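Local coordinates for PixA inclusion body protein (PDB 4LZK), which is of unknown function but belongs to the PixA family of inclusion body proteins, and is found here in a six-chain assembly, at residues V102-S106 / G107-F111; N29-K32 / R33-N37; A90-S93 / G94-L98. All blocks are in the same frame, centred on the assembly; numbering follows the deposited sequence.

Contact 1. Residues V102-S106 / G107-F111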
ATOM      1  N   VAL C 102      -1.904   4.809 -27.603  1.00 14.89           N
ATOM      2  CA  VAL C 102      -0.963   5.116 -26.522  1.00 15.29           C
ATOM      3  C   VAL C 102       0.092   6.055 -27.059  1.00 18.29           C
ATOM      4  O   VAL C 102       0.581   5.868 -28.195  1.00 18.33           O
ATOM      5  CB  VAL C 102      -0.280   3.831 -25.963  1.00 19.16           C
ATOM      6  CG1 VAL C 102       0.669   4.162 -24.889  1.00 18.97           C
ATOM      7  CG2 VAL C 102      -1.262   2.809 -25.520  1.00 19.32           C
ATOM      8  N   GLN C 103       0.453   7.065 -26.295  1.00 16.74           N
ATOM      9  CA  GLN C 103       1.481   8.027 -26.676  1.00 16.67           C
ATOM     10  C   GLN C 103       2.263   8.591 -25.544  1.00 18.56           C
ATOM     11  O   GLN C 103       1.850   8.531 -24.357  1.00 16.09           O
ATOM     12  CB  GLN C 103       0.865   9.160 -27.463  1.00 18.11           C
ATOM     13  CG  GLN C 103       0.031  10.147 -26.742  1.00 20.12           C
ATOM     14  CD  GLN C 103      -0.810  10.927 -27.736  1.00 28.72           C
ATOM     15  OE1 GLN C 103      -1.820  10.421 -28.197  1.00 32.28           O
ATOM     16  NE2 GLN C 103      -0.396  12.156 -28.058  1.00 30.36           N
ATOM     17  N   GLN C 104       3.432   9.143 -25.862  1.00 18.15           N
ATOM     18  CA  GLN C 104       4.207   9.838 -24.889  1.00 17.99           C
ATOM     19  C   GLN C 104       3.515  11.076 -24.445  1.00 17.91           C
ATOM     20  O   GLN C 104       3.067  11.864 -25.237  1.00 21.04           O
ATOM     21  CB  GLN C 104       5.563  10.241 -25.484  1.00 21.04           C
ATOM     22  CG  GLN C 104       6.488  11.046 -24.554  1.00 20.06           C
ATOM     23  CD  GLN C 104       7.854  11.137 -25.146  1.00 26.80           C
ATOM     24  OE1 GLN C 104       8.027  10.979 -26.378  1.00 29.44           O
ATOM     25  NE2 GLN C 104       8.849  11.392 -24.316  1.00 31.65           N
ATOM     26  N   TYR C 105       3.469  11.296 -23.142  1.00 17.57           N
ATOM     27  CA  TYR C 105       2.896  12.503 -22.571  1.00 16.82           C
ATOM     28  C   TYR C 105       4.019  13.430 -22.041  1.00 16.70           C
ATOM     29  O   TYR C 105       3.934  14.617 -22.186  1.00 20.28           O
ATOM     30  CB  TYR C 105       1.921  12.084 -21.464  1.00 16.87           C
ATOM     31  CG  TYR C 105       1.139  13.203 -20.832  1.00 16.99           C
ATOM     32  CD1 TYR C 105       0.014  13.746 -21.457  1.00 17.54           C
ATOM     33  CD2 TYR C 105       1.493  13.722 -19.588  1.00 19.71           C
ATOM     34  CE1 TYR C 105      -0.701  14.803 -20.864  1.00 16.44           C
ATOM     35  CE2 TYR C 105       0.742  14.732 -18.991  1.00 18.79           C
ATOM     36  CZ  TYR C 105      -0.340  15.272 -19.648  1.00 18.33           C
ATOM     37  OH  TYR C 105      -1.067  16.252 -19.079  1.00 18.45           O
ATOM     38  N   SER C 106       5.005  12.887 -21.327  1.00 17.22           N
ATOM     39  CA  SER C 106       6.083  13.698 -20.701  1.00 18.77           C
ATOM     40  C   SER C 106       7.303  12.818 -20.642  1.00 17.77           C
ATOM     41  O   SER C 106       7.210  11.636 -20.670  1.00 18.42           O
ATOM     42  CB  SER C 106       5.838  14.017 -19.182  1.00 17.78           C
ATOM     43  OG  SER C 106       4.622  14.717 -18.940  1.00 22.14           O
ATOM     44  N   GLY C 107       8.463  13.426 -20.480  1.00 19.07           N
ATOM     45  CA  GLY C 107       9.642  12.686 -20.203  1.00 18.49           C
ATOM     46  C   GLY C 107      10.420  12.124 -21.354  1.00 17.36           C
ATOM     47  O   GLY C 107      10.277  12.549 -22.450  1.00 19.40           O
ATOM     48  N   ALA C 108      11.282  11.171 -21.061  1.00 18.07           N
ATOM     49  CA  ALA C 108      12.111  10.523 -22.089  1.00 19.77           C
ATOM     50  C   ALA C 108      11.234   9.549 -22.913  1.00 21.00           C
ATOM     51  O   ALA C 108      10.220   9.036 -22.402  1.00 17.91           O
ATOM     52  CB  ALA C 108      13.256   9.746 -21.414  1.00 18.46           C
ATOM     53  N   GLN C 109      11.637   9.238 -24.141  1.00 19.15           N
ATOM     54  CA  GLN C 109      10.916   8.168 -24.900  1.00 18.15           C
ATOM     55  C   GLN C 109      11.486   6.846 -24.426  1.00 17.23           C
ATOM     56  O   GLN C 109      12.257   6.225 -25.118  1.00 18.46           O
ATOM     57  CB  GLN C 109      11.059   8.351 -26.437  1.00 18.34           C
ATOM     58  CG  GLN C 109       9.971   7.662 -27.255  1.00 18.71           C
ATOM     59  CD  GLN C 109      10.246   7.560 -28.743  1.00 18.30           C
ATOM     60  OE1 GLN C 109      11.383   7.288 -29.140  1.00 18.98           O
ATOM     61  NE2 GLN C 109       9.187   7.687 -29.583  1.00 17.47           N
ATOM     62  N   VAL C 110      11.143   6.424 -23.215  1.00 13.90           N
ATOM     63  CA  VAL C 110      11.554   5.166 -22.729  1.00 14.90           C
ATOM     64  C   VAL C 110      10.985   4.007 -23.596  1.00 13.00           C
ATOM     65  O   VAL C 110      11.656   3.120 -23.930  1.00 13.52           O
ATOM     66  CB  VAL C 110      10.993   4.992 -21.316  1.00 15.24           C
ATOM     67  CG1 VAL C 110      11.162   3.577 -20.807  1.00 16.19           C
ATOM     68  CG2 VAL C 110      11.665   6.014 -20.385  1.00 16.53           C
ATOM     69  N   PHE C 111       9.753   4.092 -23.983  1.00 14.39           N
ATOM     70  CA  PHE C 111       9.130   3.020 -24.753  1.00 15.70           C
ATOM     71  C   PHE C 111       9.123   3.455 -26.229  1.00 13.90           C
ATOM     72  O   PHE C 111       8.893   4.642 -26.574  1.00 14.95           O
ATOM     73  CB  PHE C 111       7.703   2.764 -24.309  1.00 15.96           C
ATOM     74  CG  PHE C 111       7.627   2.070 -22.968  1.00 18.08           C
ATOM     75  CD1 PHE C 111       7.875   0.736 -22.856  1.00 17.15           C
ATOM     76  CD2 PHE C 111       7.396   2.804 -21.837  1.00 22.51           C
ATOM     77  CE1 PHE C 111       7.888   0.115 -21.635  1.00 20.90           C
ATOM     78  CE2 PHE C 111       7.413   2.228 -20.599  1.00 23.72           C
ATOM     79  CZ  PHE C 111       7.629   0.854 -20.496  1.00 23.89           C
TER
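A classic beta bulge lies near the end of strand 96-105, with Y105 and S106 both facing Y157, and Q104, the residue just before the bulge, reaches over the loop to meet G107 and Q109. A bulge locally offsets the register and twist of a strand, and here the chain turns a corner at S106. The reaching group is the carboxamide of Q104. Its CG stands opposite the backbone N (chi1 178°) and the rest of the chain is extended, which carries the amide out over the loop. Q104 NE2 comes within 2.6 Å of the carbonyl O of G107 and lies 3.3 Å from the carbonyl carbon of A108. The other branch, Q104 OE1, rests 3.9 Å from Q109 CG. The two glutamine side chains cross at about a right angle, although their amide planes differ by only 19°. G107 has a positive phi of 86° with an extended psi, a backbone shape suited to a residue without a side chain. Further on, Q109 centres an inverse gamma turn, closed by a weak bond from V110 N to A108 O. Its OE1 is held by K151, while S106 OG bonds to N77 and K15 of the second subunit. Strand 154-167 runs alongside, pairing through Y157 with Y105 and S106 and through S155 with A108, and V110 and F111 pack onto strand 172-186.

Contact 2. Residues N29-K32 / R33-N37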
ATOM      1  N   ASN C  29     -18.506   3.038 -14.502  1.00 19.81           N
ATOM      2  CA  ASN C  29     -19.594   3.702 -13.761  1.00 19.28           C
ATOM      3  C   ASN C  29     -19.158   5.010 -13.120  1.00 19.58           C
ATOM      4  O   ASN C  29     -19.887   5.995 -13.113  1.00 18.53           O
ATOM      5  CB  ASN C  29     -20.198   2.768 -12.746  1.00 22.28           C
ATOM      6  CG  ASN C  29     -21.046   1.672 -13.418  1.00 29.03           C
ATOM      7  OD1 ASN C  29     -21.510   1.849 -14.540  1.00 28.04           O
ATOM      8  ND2 ASN C  29     -21.219   0.542 -12.741  1.00 32.70           N
ATOM      9  N   TYR C  30     -17.969   5.031 -12.577  1.00 17.13           N
ATOM     10  CA  TYR C  30     -17.433   6.225 -12.017  1.00 22.09           C
ATOM     11  C   TYR C  30     -17.236   7.313 -13.082  1.00 23.10           C
ATOM     12  O   TYR C  30     -17.595   8.515 -12.866  1.00 22.41           O
ATOM     13  CB  TYR C  30     -16.117   5.932 -11.313  1.00 26.63           C
ATOM     14  CG  TYR C  30     -15.550   7.203 -10.767  1.00 38.32           C
ATOM     15  CD1 TYR C  30     -16.370   8.064 -10.043  1.00 43.49           C
ATOM     16  CD2 TYR C  30     -14.241   7.605 -11.033  1.00 42.71           C
ATOM     17  CE1 TYR C  30     -15.900   9.262  -9.574  1.00 51.01           C
ATOM     18  CE2 TYR C  30     -13.763   8.800 -10.553  1.00 51.69           C
ATOM     19  CZ  TYR C  30     -14.598   9.625  -9.815  1.00 57.49           C
ATOM     20  OH  TYR C  30     -14.166  10.834  -9.309  1.00 71.87           O
ATOM     21  N   ILE C  31     -16.689   6.926 -14.240  1.00 19.39           N
ATOM     22  CA  ILE C  31     -16.490   7.863 -15.330  1.00 21.77           C
ATOM     23  C   ILE C  31     -17.805   8.489 -15.789  1.00 19.16           C
ATOM     24  O   ILE C  31     -17.926   9.692 -16.007  1.00 20.66           O
ATOM     25  CB  ILE C  31     -15.909   7.147 -16.600  1.00 22.20           C
ATOM     26  CG1 ILE C  31     -14.593   6.435 -16.299  1.00 28.34           C
ATOM     27  CG2 ILE C  31     -15.658   8.122 -17.703  1.00 22.02           C
ATOM     28  CD1 ILE C  31     -13.721   7.223 -15.486  1.00 28.11           C
ATOM     29  N   LYS C  32     -18.781   7.652 -15.976  1.00 18.18           N
ATOM     30  CA  LYS C  32     -20.058   8.105 -16.510  1.00 20.35           C
ATOM     31  C   LYS C  32     -20.717   9.097 -15.540  1.00 23.90           C
ATOM     32  O   LYS C  32     -21.323  10.079 -15.989  1.00 24.79           O
ATOM     33  CB  LYS C  32     -20.998   6.890 -16.771  1.00 21.41           C
ATOM     34  CG  LYS C  32     -20.698   6.189 -18.069  1.00 23.44           C
ATOM     35  CD  LYS C  32     -21.684   5.048 -18.423  1.00 25.79           C
ATOM     36  CE  LYS C  32     -21.929   4.149 -17.255  1.00 26.00           C
ATOM     37  NZ  LYS C  32     -22.746   2.913 -17.564  1.00 31.55           N
ATOM     38  N   ARG C  33     -20.592   8.852 -14.240  1.00 23.99           N
ATOM     39  CA  ARG C  33     -21.095   9.798 -13.227  1.00 26.70           C
ATOM     40  C   ARG C  33     -20.277  11.095 -13.169  1.00 26.36           C
ATOM     41  O   ARG C  33     -20.808  12.178 -12.990  1.00 25.28           O
ATOM     42  CB  ARG C  33     -21.086   9.183 -11.811  1.00 27.36           C
ATOM     43  CG  ARG C  33     -22.128   8.098 -11.579  1.00 32.29           C
ATOM     44  CD  ARG C  33     -22.192   7.711 -10.109  1.00 33.17           C
ATOM     45  NE  ARG C  33     -20.922   7.150  -9.680  1.00 37.68           N
ATOM     46  CZ  ARG C  33     -20.593   5.862  -9.685  1.00 36.56           C
ATOM     47  NH1 ARG C  33     -21.449   4.942 -10.145  1.00 37.29           N
ATOM     48  NH2 ARG C  33     -19.397   5.512  -9.242  1.00 32.75           N
ATOM     49  N   SER C  34     -18.979  10.990 -13.260  1.00 21.30           N
ATOM     50  CA  SER C  34     -18.161  12.202 -13.089  1.00 24.02           C
ATOM     51  C   SER C  34     -17.918  12.985 -14.396  1.00 22.74           C
ATOM     52  O   SER C  34     -17.507  14.139 -14.321  1.00 21.91           O
ATOM     53  CB  SER C  34     -16.844  11.865 -12.375  1.00 23.95           C
ATOM     54  OG  SER C  34     -16.116  10.971 -13.186  1.00 29.15           O
ATOM     55  N   HIS C  35     -18.142  12.359 -15.563  1.00 20.83           N
ATOM     56  CA  HIS C  35     -17.961  12.966 -16.872  1.00 21.06           C
ATOM     57  C   HIS C  35     -19.135  12.780 -17.760  1.00 21.35           C
ATOM     58  O   HIS C  35     -19.030  12.103 -18.790  1.00 21.92           O
ATOM     59  CB  HIS C  35     -16.700  12.405 -17.578  1.00 20.54           C
ATOM     60  CG  HIS C  35     -15.456  12.702 -16.825  1.00 21.49           C
ATOM     61  ND1 HIS C  35     -14.992  11.880 -15.826  1.00 24.95           N
ATOM     62  CD2 HIS C  35     -14.634  13.767 -16.856  1.00 21.83           C
ATOM     63  CE1 HIS C  35     -13.892  12.406 -15.308  1.00 25.29           C
ATOM     64  NE2 HIS C  35     -13.651  13.553 -15.914  1.00 24.99           N
ATOM     65  N   PRO C  36     -20.256  13.401 -17.408  1.00 23.45           N
ATOM     66  CA  PRO C  36     -21.504  13.085 -18.121  1.00 26.19           C
ATOM     67  C   PRO C  36     -21.573  13.665 -19.505  1.00 26.48           C
ATOM     68  O   PRO C  36     -22.456  13.260 -20.274  1.00 24.25           O
ATOM     69  CB  PRO C  36     -22.598  13.710 -17.252  1.00 26.51           C
ATOM     70  CG  PRO C  36     -21.907  14.201 -16.011  1.00 29.42           C
ATOM     71  CD  PRO C  36     -20.468  14.364 -16.323  1.00 26.22           C
ATOM     72  N   ASN C  37     -20.724  14.655 -19.820  1.00 26.89           N
ATOM     73  CA  ASN C  37     -20.737  15.253 -21.180  1.00 29.01           C
ATOM     74  C   ASN C  37     -19.343  15.234 -21.799  1.00 31.16           C
ATOM     75  O   ASN C  37     -18.699  16.276 -21.896  1.00 24.89           O
ATOM     76  CB  ASN C  37     -21.258  16.686 -21.159  1.00 35.58           C
ATOM     77  CG  ASN C  37     -22.651  16.788 -20.595  1.00 40.93           C
ATOM     78  OD1 ASN C  37     -23.590  16.226 -21.160  1.00 48.27           O
ATOM     79  ND2 ASN C  37     -22.795  17.476 -19.458  1.00 41.56           N
TER
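The carbonyl O of Y30 is gripped twice by S34, once by the backbone N and once by the side-chain OG, each at 2.9 Å. The two donors approach differently: the N lies 18° from the carbonyl plane, whereas the hydroxyl sits well above it. A chi1 of 62° places OG between the backbone N and carbonyl carbon of S34, from where it can turn back to the preceding turn of helix. This illustrates how a serine near a helix end can bond into its own helix. Two further bonds complete the pattern, R33 N to N29 O at 3.2 Å and H35 N to I31 O at 2.7 Å, the latter from the first residue to leave helical geometry. Packing involves partners three and four residues apart. S34 OG hangs 3.9 Å above the centre of the Y30 ring, while R33 NH2 lies at the ring edge. The guanidinium of R33 folds back over the helix, with N29 O 3.4 Å from its face and its plane turned 44° from the tyrosine ring. On another side, K32 NZ makes a weak bond to N29 OD1 and a salt bridge to D95. Y30 OH meets Y30 OH of the third subunit. Helix 28-34 lies against the sheet through I31, which packs on F178 of strand 172-186 and L164 of strand 154-167, and through K32 on F175 and T166.

Contact 3. Residues A90-S93 / G94-L98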
ATOM      1  N   ALA C  90     -16.498  -4.969 -15.176  1.00 12.12           N
ATOM      2  CA  ALA C  90     -17.225  -6.175 -15.558  1.00 13.17           C
ATOM      3  C   ALA C  90     -16.689  -6.766 -16.817  1.00 12.81           C
ATOM      4  O   ALA C  90     -17.420  -7.343 -17.617  1.00 14.25           O
ATOM      5  CB  ALA C  90     -18.715  -5.945 -15.621  1.00 13.00           C
ATOM      6  N   ASP C  91     -15.381  -6.613 -17.007  1.00 12.26           N
ATOM      7  CA  ASP C  91     -14.646  -7.248 -18.100  1.00 14.69           C
ATOM      8  C   ASP C  91     -15.211  -6.989 -19.475  1.00 14.27           C
ATOM      9  O   ASP C  91     -15.219  -7.895 -20.342  1.00 14.33           O
ATOM     10  CB  ASP C  91     -14.496  -8.761 -17.858  1.00 17.66           C
ATOM     11  CG  ASP C  91     -13.325  -9.332 -18.626  1.00 19.10           C
ATOM     12  OD1 ASP C  91     -12.422  -8.535 -18.993  1.00 18.64           O
ATOM     13  OD2 ASP C  91     -13.276 -10.545 -18.866  1.00 22.17           O
ATOM     14  N   ASN C  92     -15.685  -5.751 -19.694  1.00 13.80           N
ATOM     15  CA  ASN C  92     -16.284  -5.348 -20.997  1.00 13.61           C
ATOM     16  C   ASN C  92     -17.497  -6.195 -21.393  1.00 14.52           C
ATOM     17  O   ASN C  92     -17.822  -6.304 -22.596  1.00 15.45           O
ATOM     18  CB  ASN C  92     -15.252  -5.357 -22.112  1.00 13.28           C
ATOM     19  CG  ASN C  92     -14.317  -4.162 -22.041  1.00 12.80           C
ATOM     20  OD1 ASN C  92     -14.430  -3.317 -21.181  1.00 14.58           O
ATOM     21  ND2 ASN C  92     -13.343  -4.123 -22.939  1.00 15.03           N
ATOM     22  N   SER C  93     -18.174  -6.739 -20.409  1.00 14.68           N
ATOM     23  CA  SER C  93     -19.408  -7.548 -20.651  1.00 18.20           C
ATOM     24  C   SER C  93     -20.673  -6.638 -20.834  1.00 20.15           C
ATOM     25  O   SER C  93     -21.643  -7.062 -21.363  1.00 25.55           O
ATOM     26  CB  SER C  93     -19.630  -8.537 -19.519  1.00 15.95           C
ATOM     27  OG  SER C  93     -19.929  -7.895 -18.320  1.00 16.41           O
ATOM     28  N   GLY C  94     -20.620  -5.427 -20.332  1.00 20.11           N
ATOM     29  CA  GLY C  94     -21.718  -4.449 -20.384  1.00 24.74           C
ATOM     30  C   GLY C  94     -21.209  -3.171 -21.013  1.00 21.54           C
ATOM     31  O   GLY C  94     -21.051  -3.123 -22.258  1.00 25.16           O
ATOM     32  N   ASP C  95     -20.868  -2.179 -20.202  1.00 22.47           N
ATOM     33  CA  ASP C  95     -20.055  -1.068 -20.737  1.00 23.40           C
ATOM     34  C   ASP C  95     -18.749  -1.727 -21.212  1.00 22.68           C
ATOM     35  O   ASP C  95     -18.357  -2.776 -20.688  1.00 22.06           O
ATOM     36  CB  ASP C  95     -19.648  -0.028 -19.687  1.00 26.11           C
ATOM     37  CG  ASP C  95     -20.818   0.565 -18.861  1.00 34.98           C
ATOM     38  OD1 ASP C  95     -21.920   0.760 -19.417  1.00 32.07           O
ATOM     39  OD2 ASP C  95     -20.568   0.912 -17.638  1.00 41.92           O
ATOM     40  N   ALA C  96     -18.112  -1.178 -22.235  1.00 23.63           N
ATOM     41  CA  ALA C  96     -16.783  -1.697 -22.654  1.00 20.37           C
ATOM     42  C   ALA C  96     -15.850  -0.481 -22.691  1.00 22.40           C
ATOM     43  O   ALA C  96     -16.257   0.616 -23.172  1.00 21.71           O
ATOM     44  CB  ALA C  96     -16.867  -2.286 -23.997  1.00 19.49           C
ATOM     45  N   ALA C  97     -14.636  -0.637 -22.202  1.00 18.09           N
ATOM     46  CA  ALA C  97     -13.645   0.392 -22.332  1.00 17.95           C
ATOM     47  C   ALA C  97     -12.599  -0.176 -23.260  1.00 17.14           C
ATOM     48  O   ALA C  97     -11.992  -1.207 -22.938  1.00 14.86           O
ATOM     49  CB  ALA C  97     -13.023   0.692 -21.014  1.00 19.58           C
ATOM     50  N   LEU C  98     -12.428   0.433 -24.411  1.00 15.34           N
ATOM     51  CA  LEU C  98     -11.545  -0.104 -25.454  1.00 16.25           C
ATOM     52  C   LEU C  98     -10.465   0.920 -25.792  1.00 15.06           C
ATOM     53  O   LEU C  98     -10.740   1.969 -26.308  1.00 13.65           O
ATOM     54  CB  LEU C  98     -12.363  -0.405 -26.676  1.00 17.89           C
ATOM     55  CG  LEU C  98     -13.450  -1.453 -26.419  1.00 18.05           C
ATOM     56  CD1 LEU C  98     -14.292  -1.539 -27.658  1.00 20.35           C
ATOM     57  CD2 LEU C  98     -12.847  -2.795 -26.147  1.00 17.83           C
TER
HETATM   58  O   HOH W   1     -19.841  -5.012 -24.102  1.00 30.92           O
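N92 lays its carboxamide alongside the backbone of A97, so that both branches are used on one residue. A97 N donates to N92 OD1 at 2.9 Å, and N92 ND2 donates to A97 O at 3.2 Å. An asparagine side chain thereby does what a neighbouring strand would do, offering an acceptor and a donor in turn, and clasps the start of strand 96-105. The match is not coplanar, since A97 N stands 48° out of the plane of the asparagine C=O. Seen from the amide itself, however, A97 O falls close to the plane of the N92 group. With chi1 at -76° the CG stands opposite the carbonyl carbon of N92, and chi2 near 0° sets the amide for the two bonds. Next to these bonds the amide carbon N92 CG packs 3.7 Å from A96 CB; on the L98 side, N92 ND2 lies 3.5 Å from L98 CD2, the two side chains meeting at a slant. A CA-H...O contact from N92 CA to D95 O, 3.3 Å long, adds a further link.

S93 closes the type I' turn that carries N92. Both its N and its OG donate to A90 O, with S93 OG at 2.7 Å in the carbonyl plane. A water donates to N92 O and to G94 O, joining the turn to the residue after it. D95 turns from the clasp, its carboxylate held by T28 and K32. Beyond, the chain settles into the sheet: A96 and L98 pair with Y165 and A163 of strand 154-167, and the side chain of A97 touches F162. Before the turn S88 OG, at the end of strand 81-88, accepts from N92 N, while S93 packs on F143 of the fourth subunit.

How the contacts relate
Contacts 1 and 3 mark the two ends of strand 96-105, with their centres about 27 Å apart on opposite sides of the chain's centre. Contact 2 stands beside contact 3, about 15 Å centre to centre, and the two are joined directly: K32 NZ forms a salt bridge of 3.0 Å with D95 OD1, tying helix 28-34 to the residue just before strand 96-105. Contact 1 is remote from contact 2, with nearest atoms about 13 Å apart. Each also reaches another subunit, the second at 102-111, the third and fourth at 29-37, and the fourth at 90-98. No active site is known to which they could be related.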